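Local coordinates for 3-oxosteroid 1-dehydrogenase (Sterolibacterium denitrificans, PDB 7P18), which probably catalyses the FAD-dependent dehydrogenation of 3-oxosteroids to 3-oxo-delta1-steroids, at residues A22-H27 / H218-R223; H27-S32 / A553-A558; D138-G143 / H202-G207. All coordinates share one frame; numbering follows the deposited sequence.

Contacts 1 and 2 use the same helix, 17-28, of the nucleotide-binding region: contact 1 joins it to helix 208-222, and contact 2 joins its C-terminal end to helix 543-559. They share His-27 and are tied together by a salt bridge from Arg-223 to Asp-28 and a probable hydrogen bond from Arg-25 to Asn-555. Contact 1 is the buried one; contacts 2 and 3 are partly buried. Contact 2 is apolar packing, contact 1 adds the aliphatic stem of an arginine over an imidazole face, and contact 3, at a strand end, relies on charge and backbone bonding. Its strand 205-206 leads into helix 208-222, where Leu-142 of contact 3 packs beside His-218 of contact 1.

Contact 1: A22-H27 / H218-R223; sequences AAARAH and HALLER
With chi1 at 180°, His-27 swings its ring out from helix 17-28 toward Arg-223, whose CG, anti to its carbonyl carbon, sends the chain beyond CB along the ring toward Ala-24. The CB of Arg-223 sits over one face of the imidazole of His-27 in a CH-pi contact, 3.5 Å from the ring centroid and 18° off the normal. One turn earlier the packing is purely apolar: Leu-220 CD2 lies 3.8 Å from Ala-23 CB and 4.0 Å from Ala-24 CB, and the small alanines let the helices come close, with 5.9 Å between the CA atoms of Ala-24 and Leu-220. Helix 17-28 follows the glycine-rich turn of a probable Rossmann-type motif, and helix 208-222 leads to strand 227-228 at the edge of the parallel sheet that also holds strand 10-13. The guanidinium of Arg-223 turns back so that NH1 donates to Ala-219 O (3.0 Å, 161°), a carbonyl reached from its opposite face by Arg-223 N; the arginine's NE forms a salt bridge with Asp-28 and its NH2 bonds Asn-104 O. Three acceptors fix the guanidinium, and the one carboxylate among them, Asp-28, probably offsets its charge, while the aliphatic stem does the packing.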
loop_
_atom_site.group_PDB
_atom_site.type_symbol
_atom_site.label_atom_id
_atom_site.label_comp_id
_atom_site.label_asym_id
_atom_site.label_seq_id
_atom_site.Cartn_x
_atom_site.Cartn_y
_atom_site.Cartn_z
ATOM N N ALA A 22 -3.423 -16.891 4.515
ATOM C CA ALA A 22 -2.912 -17.857 5.506
ATOM C C ALA A 22 -4.063 -18.788 5.909
ATOM O O ALA A 22 -3.838 -20.017 6.008
ATOM C CB ALA A 22 -2.277 -17.162 6.680
ATOM N N ALA A 23 -5.254 -18.234 6.122
ATOM C CA ALA A 23 -6.458 -18.993 6.531
ATOM C C ALA A 23 -6.820 -20.025 5.452
ATOM O O ALA A 23 -7.058 -21.221 5.805
ATOM C CB ALA A 23 -7.604 -18.035 6.811
ATOM N N ALA A 24 -6.870 -19.630 4.198
ATOM C CA ALA A 24 -7.250 -20.523 3.086
ATOM C C ALA A 24 -6.194 -21.629 2.970
ATOM O O ALA A 24 -6.556 -22.822 2.763
ATOM C CB ALA A 24 -7.369 -19.747 1.805
ATOM N N ARG A 25 -4.929 -21.255 3.101
ATOM C CA ARG A 25 -3.810 -22.208 2.911
ATOM C C ARG A 25 -3.835 -23.216 4.060
ATOM O O ARG A 25 -3.666 -24.414 3.780
ATOM C CB ARG A 25 -2.465 -21.496 2.791
ATOM C CG ARG A 25 -1.287 -22.452 2.668
ATOM C CD ARG A 25 -1.324 -23.223 1.367
ATOM N NE ARG A 25 -0.130 -24.051 1.225
ATOM C CZ ARG A 25 0.135 -24.842 0.194
ATOM N NH1 ARG A 25 -0.684 -24.926 -0.850
ATOM N NH2 ARG A 25 1.253 -25.541 0.211
ATOM N N ALA A 26 -3.990 -22.756 5.298
ATOM C CA ALA A 26 -4.015 -23.628 6.496
ATOM C C ALA A 26 -5.179 -24.614 6.332
ATOM O O ALA A 26 -4.983 -25.828 6.532
ATOM C CB ALA A 26 -4.129 -22.801 7.735
ATOM N N HIS A 27 -6.337 -24.120 5.899
ATOM C CA HIS A 27 -7.508 -24.973 5.623
ATOM C C HIS A 27 -7.132 -26.040 4.589
ATOM O O HIS A 27 -7.388 -27.246 4.858
ATOM C CB HIS A 27 -8.690 -24.150 5.141
ATOM C CG HIS A 27 -9.886 -24.988 4.847
ATOM N ND1 HIS A 27 -10.094 -25.555 3.612
ATOM C CD2 HIS A 27 -10.936 -25.332 5.620
ATOM C CE1 HIS A 27 -11.237 -26.213 3.640
ATOM N NE2 HIS A 27 -11.778 -26.060 4.852
ATOM N N HIS A 218 -14.036 -14.881 -0.888
ATOM C CA HIS A 218 -14.728 -15.938 -1.664
ATOM C C HIS A 218 -14.058 -17.294 -1.419
ATOM O O HIS A 218 -14.761 -18.257 -1.157
ATOM C CB HIS A 218 -14.764 -15.570 -3.137
ATOM C CG HIS A 218 -15.455 -16.605 -3.958
ATOM N ND1 HIS A 218 -16.845 -16.753 -3.958
ATOM C CD2 HIS A 218 -14.970 -17.558 -4.785
ATOM C CE1 HIS A 218 -17.174 -17.758 -4.757
ATOM N NE2 HIS A 218 -16.039 -18.272 -5.260
ATOM N N ALA A 219 -12.725 -17.354 -1.439
ATOM C CA ALA A 219 -11.947 -18.568 -1.122
ATOM C C ALA A 219 -12.301 -19.098 0.271
ATOM O O ALA A 219 -12.458 -20.320 0.425
ATOM C CB ALA A 219 -10.454 -18.295 -1.225
ATOM N N LEU A 220 -12.451 -18.226 1.261
ATOM C CA LEU A 220 -12.811 -18.641 2.633
ATOM C C LEU A 220 -14.266 -19.158 2.619
ATOM O O LEU A 220 -14.560 -20.160 3.314
ATOM C CB LEU A 220 -12.608 -17.479 3.597
ATOM C CG LEU A 220 -11.162 -17.007 3.775
ATOM C CD1 LEU A 220 -11.083 -15.959 4.882
ATOM C CD2 LEU A 220 -10.223 -18.184 4.066
ATOM N N LEU A 221 -15.136 -18.534 1.828
ATOM C CA LEU A 221 -16.570 -18.928 1.757
ATOM C C LEU A 221 -16.671 -20.342 1.199
ATOM O O LEU A 221 -17.330 -21.152 1.815
ATOM C CB LEU A 221 -17.332 -17.958 0.863
ATOM C CG LEU A 221 -17.896 -16.727 1.545
ATOM C CD1 LEU A 221 -18.522 -15.815 0.509
ATOM C CD2 LEU A 221 -18.909 -17.115 2.617
ATOM N N GLU A 222 -16.001 -20.616 0.083
ATOM C CA GLU A 222 -15.955 -21.958 -0.558
ATOM C C GLU A 222 -15.455 -23.008 0.424
ATOM O O GLU A 222 -15.947 -24.132 0.353
ATOM C CB GLU A 222 -15.069 -21.931 -1.794
ATOM C CG GLU A 222 -15.697 -21.094 -2.875
ATOM C CD GLU A 222 -15.294 -21.490 -4.277
ATOM O OE1 GLU A 222 -14.097 -21.762 -4.495
ATOM O OE2 GLU A 222 -16.198 -21.545 -5.135
ATOM N N ARG A 223 -14.511 -22.668 1.300
ATOM C CA ARG A 223 -13.919 -23.617 2.272
ATOM C C ARG A 223 -14.721 -23.603 3.578
ATOM O O ARG A 223 -14.371 -24.368 4.468
ATOM C CB ARG A 223 -12.449 -23.256 2.534
ATOM C CG ARG A 223 -11.586 -23.358 1.282
ATOM C CD ARG A 223 -10.309 -22.544 1.352
ATOM N NE ARG A 223 -9.412 -22.890 0.261
ATOM C CZ ARG A 223 -9.608 -22.555 -1.003
ATOM N NH1 ARG A 223 -10.649 -21.821 -1.363
ATOM N NH2 ARG A 223 -8.742 -22.945 -1.920
#

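Contact 2: H27-S32 / A553-A558; sequences HDLGLS and AANHIA
Leu-29 and Leu-31, either side of a glycine, both point their side chains at helix 543-559 but meet different parts of it. Leu-29 lies against Ala-558: its CB is 3.7 Å and its CD1 3.6 Å from Ala-558 CB, so that the methyl of the alanine rests alongside the leucine rather than at its end. The same CD1 also passes obliquely by the amide of Asn-555, 3.4 Å from OD1. That oxygen has its polar partner in Arg-25 NE, and against Leu-29 it makes only van der Waals contact. Leu-31 crosses Ile-557 at a slant, with CD1 3.7 Å from Ile-557 CG2. With chi1 at -66°, the CG1 branch of Ile-557 stands beside the backbone N, and its CG2, anti to that nitrogen, is the branch that Leu-31 touches. Leu-31 CD1 is also 4.1 Å from Ala-558 CB, which thus lies within reach of both leucines. No hydrogen bond crosses between the segments. Val-10 of the parallel sheet packs against both Leu-31 and Ile-557. The turn that presents the leucines is a Schellman motif closing helix 17-28: Gly-30, at positive phi, is the C-prime residue, its N bonds His-27 O at 2.8 Å, and Leu-31 N turns back to Ala-26 O, with the side chains of Ala-26 and Leu-31 touching. The chain then enters strand 33-36, which completes the beta-alpha-beta unit, begun by strand 10-13, typical of a Rossmann-type dinucleotide-binding fold.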
loop_
_atom_site.group_PDB
_atom_site.type_symbol
_atom_site.label_atom_id
_atom_site.label_comp_id
_atom_site.label_asym_id
_atom_site.label_seq_id
_atom_site.Cartn_x
_atom_site.Cartn_y
_atom_site.Cartn_z
ATOM N N HIS A 27 -6.337 -24.120 5.899
ATOM C CA HIS A 27 -7.508 -24.973 5.623
ATOM C C HIS A 27 -7.132 -26.040 4.589
ATOM O O HIS A 27 -7.388 -27.246 4.858
ATOM C CB HIS A 27 -8.690 -24.150 5.141
ATOM C CG HIS A 27 -9.886 -24.988 4.847
ATOM N ND1 HIS A 27 -10.094 -25.555 3.612
ATOM C CD2 HIS A 27 -10.936 -25.332 5.620
ATOM C CE1 HIS A 27 -11.237 -26.213 3.640
ATOM N NE2 HIS A 27 -11.778 -26.060 4.852
ATOM N N ASP A 28 -6.522 -25.643 3.472
ATOM C CA ASP A 28 -6.229 -26.574 2.346
ATOM C C ASP A 28 -5.222 -27.625 2.788
ATOM O O ASP A 28 -5.211 -28.664 2.137
ATOM C CB ASP A 28 -5.782 -25.850 1.087
ATOM C CG ASP A 28 -6.906 -25.144 0.371
ATOM O OD1 ASP A 28 -8.081 -25.392 0.736
ATOM O OD2 ASP A 28 -6.627 -24.359 -0.517
ATOM N N LEU A 29 -4.473 -27.387 3.876
ATOM C CA LEU A 29 -3.484 -28.342 4.442
ATOM C C LEU A 29 -4.116 -29.180 5.561
ATOM O O LEU A 29 -3.379 -29.933 6.192
ATOM C CB LEU A 29 -2.271 -27.560 4.953
ATOM C CG LEU A 29 -1.429 -26.859 3.876
ATOM C CD1 LEU A 29 -0.300 -26.038 4.517
ATOM C CD2 LEU A 29 -0.860 -27.877 2.874
ATOM N N GLY A 30 -5.425 -29.046 5.794
ATOM C CA GLY A 30 -6.212 -29.948 6.659
ATOM C C GLY A 30 -6.390 -29.406 8.065
ATOM O O GLY A 30 -6.789 -30.189 8.929
ATOM N N LEU A 31 -6.102 -28.119 8.312
ATOM C CA LEU A 31 -6.260 -27.515 9.655
ATOM C C LEU A 31 -7.614 -26.811 9.732
ATOM O O LEU A 31 -8.019 -26.165 8.725
ATOM C CB LEU A 31 -5.140 -26.495 9.924
ATOM C CG LEU A 31 -3.719 -27.050 9.831
ATOM C CD1 LEU A 31 -2.708 -25.948 9.524
ATOM C CD2 LEU A 31 -3.356 -27.785 11.112
ATOM N N SER A 32 -8.226 -26.866 10.916
ATOM C CA SER A 32 -9.428 -26.079 11.281
ATOM C C SER A 32 -8.978 -24.638 11.572
ATOM O O SER A 32 -8.012 -24.439 12.344
ATOM C CB SER A 32 -10.203 -26.708 12.442
ATOM O OG SER A 32 -9.520 -26.594 13.680
ATOM N N ALA A 553 3.661 -19.394 6.995
ATOM C CA ALA A 553 3.148 -19.669 8.351
ATOM C C ALA A 553 2.272 -20.921 8.312
ATOM O O ALA A 553 2.486 -21.822 9.167
ATOM C CB ALA A 553 2.372 -18.496 8.933
ATOM N N ALA A 554 1.284 -20.952 7.428
ATOM C CA ALA A 554 0.326 -22.064 7.304
ATOM C C ALA A 554 1.123 -23.340 6.995
ATOM O O ALA A 554 0.899 -24.359 7.656
ATOM C CB ALA A 554 -0.681 -21.813 6.231
ATOM N N ASN A 555 2.070 -23.259 6.080
ATOM C CA ASN A 555 2.913 -24.422 5.684
ATOM C C ASN A 555 3.663 -24.934 6.917
ATOM O O ASN A 555 3.696 -26.172 7.129
ATOM C CB ASN A 555 3.868 -24.055 4.546
ATOM C CG ASN A 555 3.208 -23.838 3.215
ATOM O OD1 ASN A 555 2.022 -24.148 3.009
ATOM N ND2 ASN A 555 3.978 -23.290 2.282
ATOM N N HIS A 556 4.226 -24.040 7.728
ATOM C CA HIS A 556 5.039 -24.427 8.892
ATOM C C HIS A 556 4.151 -25.125 9.916
ATOM O O HIS A 556 4.577 -26.174 10.493
ATOM C CB HIS A 556 5.781 -23.240 9.490
ATOM C CG HIS A 556 6.744 -23.654 10.545
ATOM N ND1 HIS A 556 6.403 -23.703 11.870
ATOM C CD2 HIS A 556 8.024 -24.099 10.450
ATOM C CE1 HIS A 556 7.453 -24.119 12.564
ATOM N NE2 HIS A 556 8.474 -24.308 11.708
ATOM N N ILE A 557 2.970 -24.568 10.162
ATOM C CA ILE A 557 2.009 -25.116 11.155
ATOM C C ILE A 557 1.613 -26.542 10.715
ATOM O O ILE A 557 1.683 -27.446 11.535
ATOM C CB ILE A 557 0.793 -24.200 11.324
ATOM C CG1 ILE A 557 1.135 -22.837 11.935
ATOM C CG2 ILE A 557 -0.275 -24.917 12.133
ATOM C CD1 ILE A 557 -0.005 -21.832 11.809
ATOM N N ALA A 558 1.220 -26.728 9.468
ATOM C CA ALA A 558 0.875 -28.066 8.907
ATOM C C ALA A 558 2.066 -29.052 8.962
ATOM O O ALA A 558 1.825 -30.239 9.274
ATOM C CB ALA A 558 0.335 -27.928 7.522
#

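Contact 3: D138-G143 / H202-G207; sequences DAALLG and HDRKRG
The carboxylate of Asp-138 and the guanidinium of Arg-204 stand nearly upright to one another, their planes 78° apart, with OD1 of the acid approaching the guanidinium obliquely and Ala-140 CB at the guanidinium's edge, near its plane. The salt bridge between Arg-204 NH1 and Asp-138 OD1 is short, at 2.7 Å, but bent to 122°, so as a hydrogen bond it is weak. A chain bent at chi3 (71°) carries the arginine round to the acid and sets its CD 3.9 Å from Ala-140 CB. Asp-138 OD1 also takes Ala-140 N from above the carboxylate plane at 3.2 Å, an Asx turn at the point where strand 131-138 gives way to a 3-10 segment. Here strand 205-206 runs antiparallel to strand 131-138, with Asp-138 and Lys-205 a non-hydrogen-bonded pair, and Ala-139 N donates to Arg-204 O at 2.8 Å, nearly in line with the carbonyl. Since Arg-204 NE also forms a salt bridge with Asp-193, a leucine here would remove the cation that the two aspartates share and would probably leave the carboxylate of Asp-138 held less firmly. The second arginine, Arg-206, packs its CG 3.9 Å from Ala-139 CB and folds back, its NH1 donating to Asp-203 O at 2.7 Å with the acceptor close to the guanidinium plane. Asp-203 makes its own Asx turn, OD1 accepting from Lys-205 N, while its OD2 pairs with Arg-189.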
loop_
_atom_site.group_PDB
_atom_site.type_symbol
_atom_site.label_atom_id
_atom_site.label_comp_id
_atom_site.label_asym_id
_atom_site.label_seq_id
_atom_site.Cartn_x
_atom_site.Cartn_y
_atom_site.Cartn_z
ATOM N N ASP A 138 -15.691 -10.803 -9.685
ATOM C CA ASP A 138 -17.178 -10.749 -9.686
ATOM C C ASP A 138 -17.703 -10.823 -8.256
ATOM O O ASP A 138 -17.795 -11.935 -7.731
ATOM C CB ASP A 138 -17.725 -11.919 -10.505
ATOM C CG ASP A 138 -19.231 -11.886 -10.703
ATOM O OD1 ASP A 138 -19.865 -10.859 -10.338
ATOM O OD2 ASP A 138 -19.721 -12.870 -11.257
ATOM N N ALA A 139 -18.005 -9.669 -7.644
ATOM C CA ALA A 139 -18.561 -9.561 -6.271
ATOM C C ALA A 139 -19.891 -10.317 -6.123
ATOM O O ALA A 139 -20.233 -10.705 -4.963
ATOM C CB ALA A 139 -18.732 -8.106 -5.924
ATOM N N ALA A 140 -20.635 -10.560 -7.209
ATOM C CA ALA A 140 -21.888 -11.356 -7.126
ATOM C C ALA A 140 -21.572 -12.722 -6.526
ATOM O O ALA A 140 -22.421 -13.252 -5.790
ATOM C CB ALA A 140 -22.561 -11.485 -8.479
ATOM N N LEU A 141 -20.356 -13.258 -6.739
ATOM C CA LEU A 141 -19.976 -14.593 -6.181
ATOM C C LEU A 141 -19.947 -14.553 -4.653
ATOM O O LEU A 141 -19.985 -15.629 -4.022
ATOM C CB LEU A 141 -18.620 -15.038 -6.738
ATOM C CG LEU A 141 -18.517 -15.176 -8.257
ATOM C CD1 LEU A 141 -17.063 -15.400 -8.671
ATOM C CD2 LEU A 141 -19.372 -16.318 -8.773
ATOM N N LEU A 142 -19.906 -13.368 -4.035
ATOM C CA LEU A 142 -19.908 -13.260 -2.557
ATOM C C LEU A 142 -21.321 -13.417 -1.955
ATOM O O LEU A 142 -21.401 -13.576 -0.717
ATOM C CB LEU A 142 -19.315 -11.907 -2.169
ATOM C CG LEU A 142 -17.833 -11.749 -2.517
ATOM C CD1 LEU A 142 -17.435 -10.302 -2.347
ATOM C CD2 LEU A 142 -16.989 -12.679 -1.653
ATOM N N GLY A 143 -22.381 -13.332 -2.761
ATOM C CA GLY A 143 -23.756 -13.205 -2.237
ATOM C C GLY A 143 -23.825 -12.103 -1.183
ATOM O O GLY A 143 -23.240 -11.011 -1.406
ATOM N N HIS A 202 -22.688 0.316 -6.690
ATOM C CA HIS A 202 -21.292 -0.215 -6.723
ATOM C C HIS A 202 -21.110 -1.080 -7.972
ATOM O O HIS A 202 -22.002 -1.909 -8.258
ATOM C CB HIS A 202 -20.998 -1.075 -5.485
ATOM C CG HIS A 202 -21.010 -0.320 -4.201
ATOM N ND1 HIS A 202 -20.297 0.853 -4.033
ATOM C CD2 HIS A 202 -21.600 -0.594 -3.018
ATOM C CE1 HIS A 202 -20.461 1.288 -2.798
ATOM N NE2 HIS A 202 -21.270 0.406 -2.154
ATOM N N ASP A 203 -19.973 -0.940 -8.658
ATOM C CA ASP A 203 -19.602 -1.884 -9.740
ATOM C C ASP A 203 -19.539 -3.268 -9.114
ATOM O O ASP A 203 -18.908 -3.435 -8.039
ATOM C CB ASP A 203 -18.298 -1.463 -10.421
ATOM C CG ASP A 203 -17.989 -2.186 -11.710
ATOM O OD1 ASP A 203 -18.642 -3.218 -11.999
ATOM O OD2 ASP A 203 -17.036 -1.736 -12.378
ATOM N N ARG A 204 -20.243 -4.206 -9.728
ATOM C CA ARG A 204 -20.226 -5.647 -9.398
ATOM C C ARG A 204 -18.800 -6.217 -9.578
ATOM O O ARG A 204 -18.429 -7.186 -8.867
ATOM C CB ARG A 204 -21.186 -6.352 -10.356
ATOM C CG ARG A 204 -21.247 -7.855 -10.163
ATOM C CD ARG A 204 -22.480 -8.426 -10.822
ATOM N NE ARG A 204 -22.367 -8.375 -12.258
ATOM C CZ ARG A 204 -21.923 -9.366 -13.013
ATOM N NH1 ARG A 204 -21.528 -10.506 -12.474
ATOM N NH2 ARG A 204 -21.872 -9.207 -14.321
ATOM N N LYS A 205 -18.115 -5.731 -10.597
ATOM C CA LYS A 205 -16.696 -6.059 -10.869
ATOM C C LYS A 205 -15.845 -5.212 -9.931
ATOM O O LYS A 205 -16.016 -3.956 -9.893
ATOM C CB LYS A 205 -16.306 -5.801 -12.324
ATOM C CG LYS A 205 -17.086 -6.596 -13.360
ATOM C CD LYS A 205 -16.948 -8.059 -13.173
ATOM C CE LYS A 205 -17.724 -8.836 -14.203
ATOM N NZ LYS A 205 -17.204 -10.216 -14.309
ATOM N N ARG A 206 -14.950 -5.876 -9.213
ATOM C CA ARG A 206 -13.978 -5.203 -8.322
ATOM C C ARG A 206 -12.576 -5.342 -8.931
ATOM O O ARG A 206 -12.265 -6.365 -9.547
ATOM C CB ARG A 206 -14.102 -5.805 -6.918
ATOM C CG ARG A 206 -15.513 -5.949 -6.360
ATOM C CD ARG A 206 -16.342 -4.681 -6.424
ATOM N NE ARG A 206 -15.731 -3.536 -5.783
ATOM C CZ ARG A 206 -16.027 -2.255 -6.019
ATOM N NH1 ARG A 206 -16.946 -1.906 -6.906
ATOM N NH2 ARG A 206 -15.389 -1.305 -5.361
ATOM N N GLY A 207 -11.764 -4.315 -8.738
ATOM C CA GLY A 207 -10.367 -4.237 -9.191
ATOM C C GLY A 207 -9.411 -3.994 -8.045
ATOM O O GLY A 207 -9.866 -3.706 -6.910
#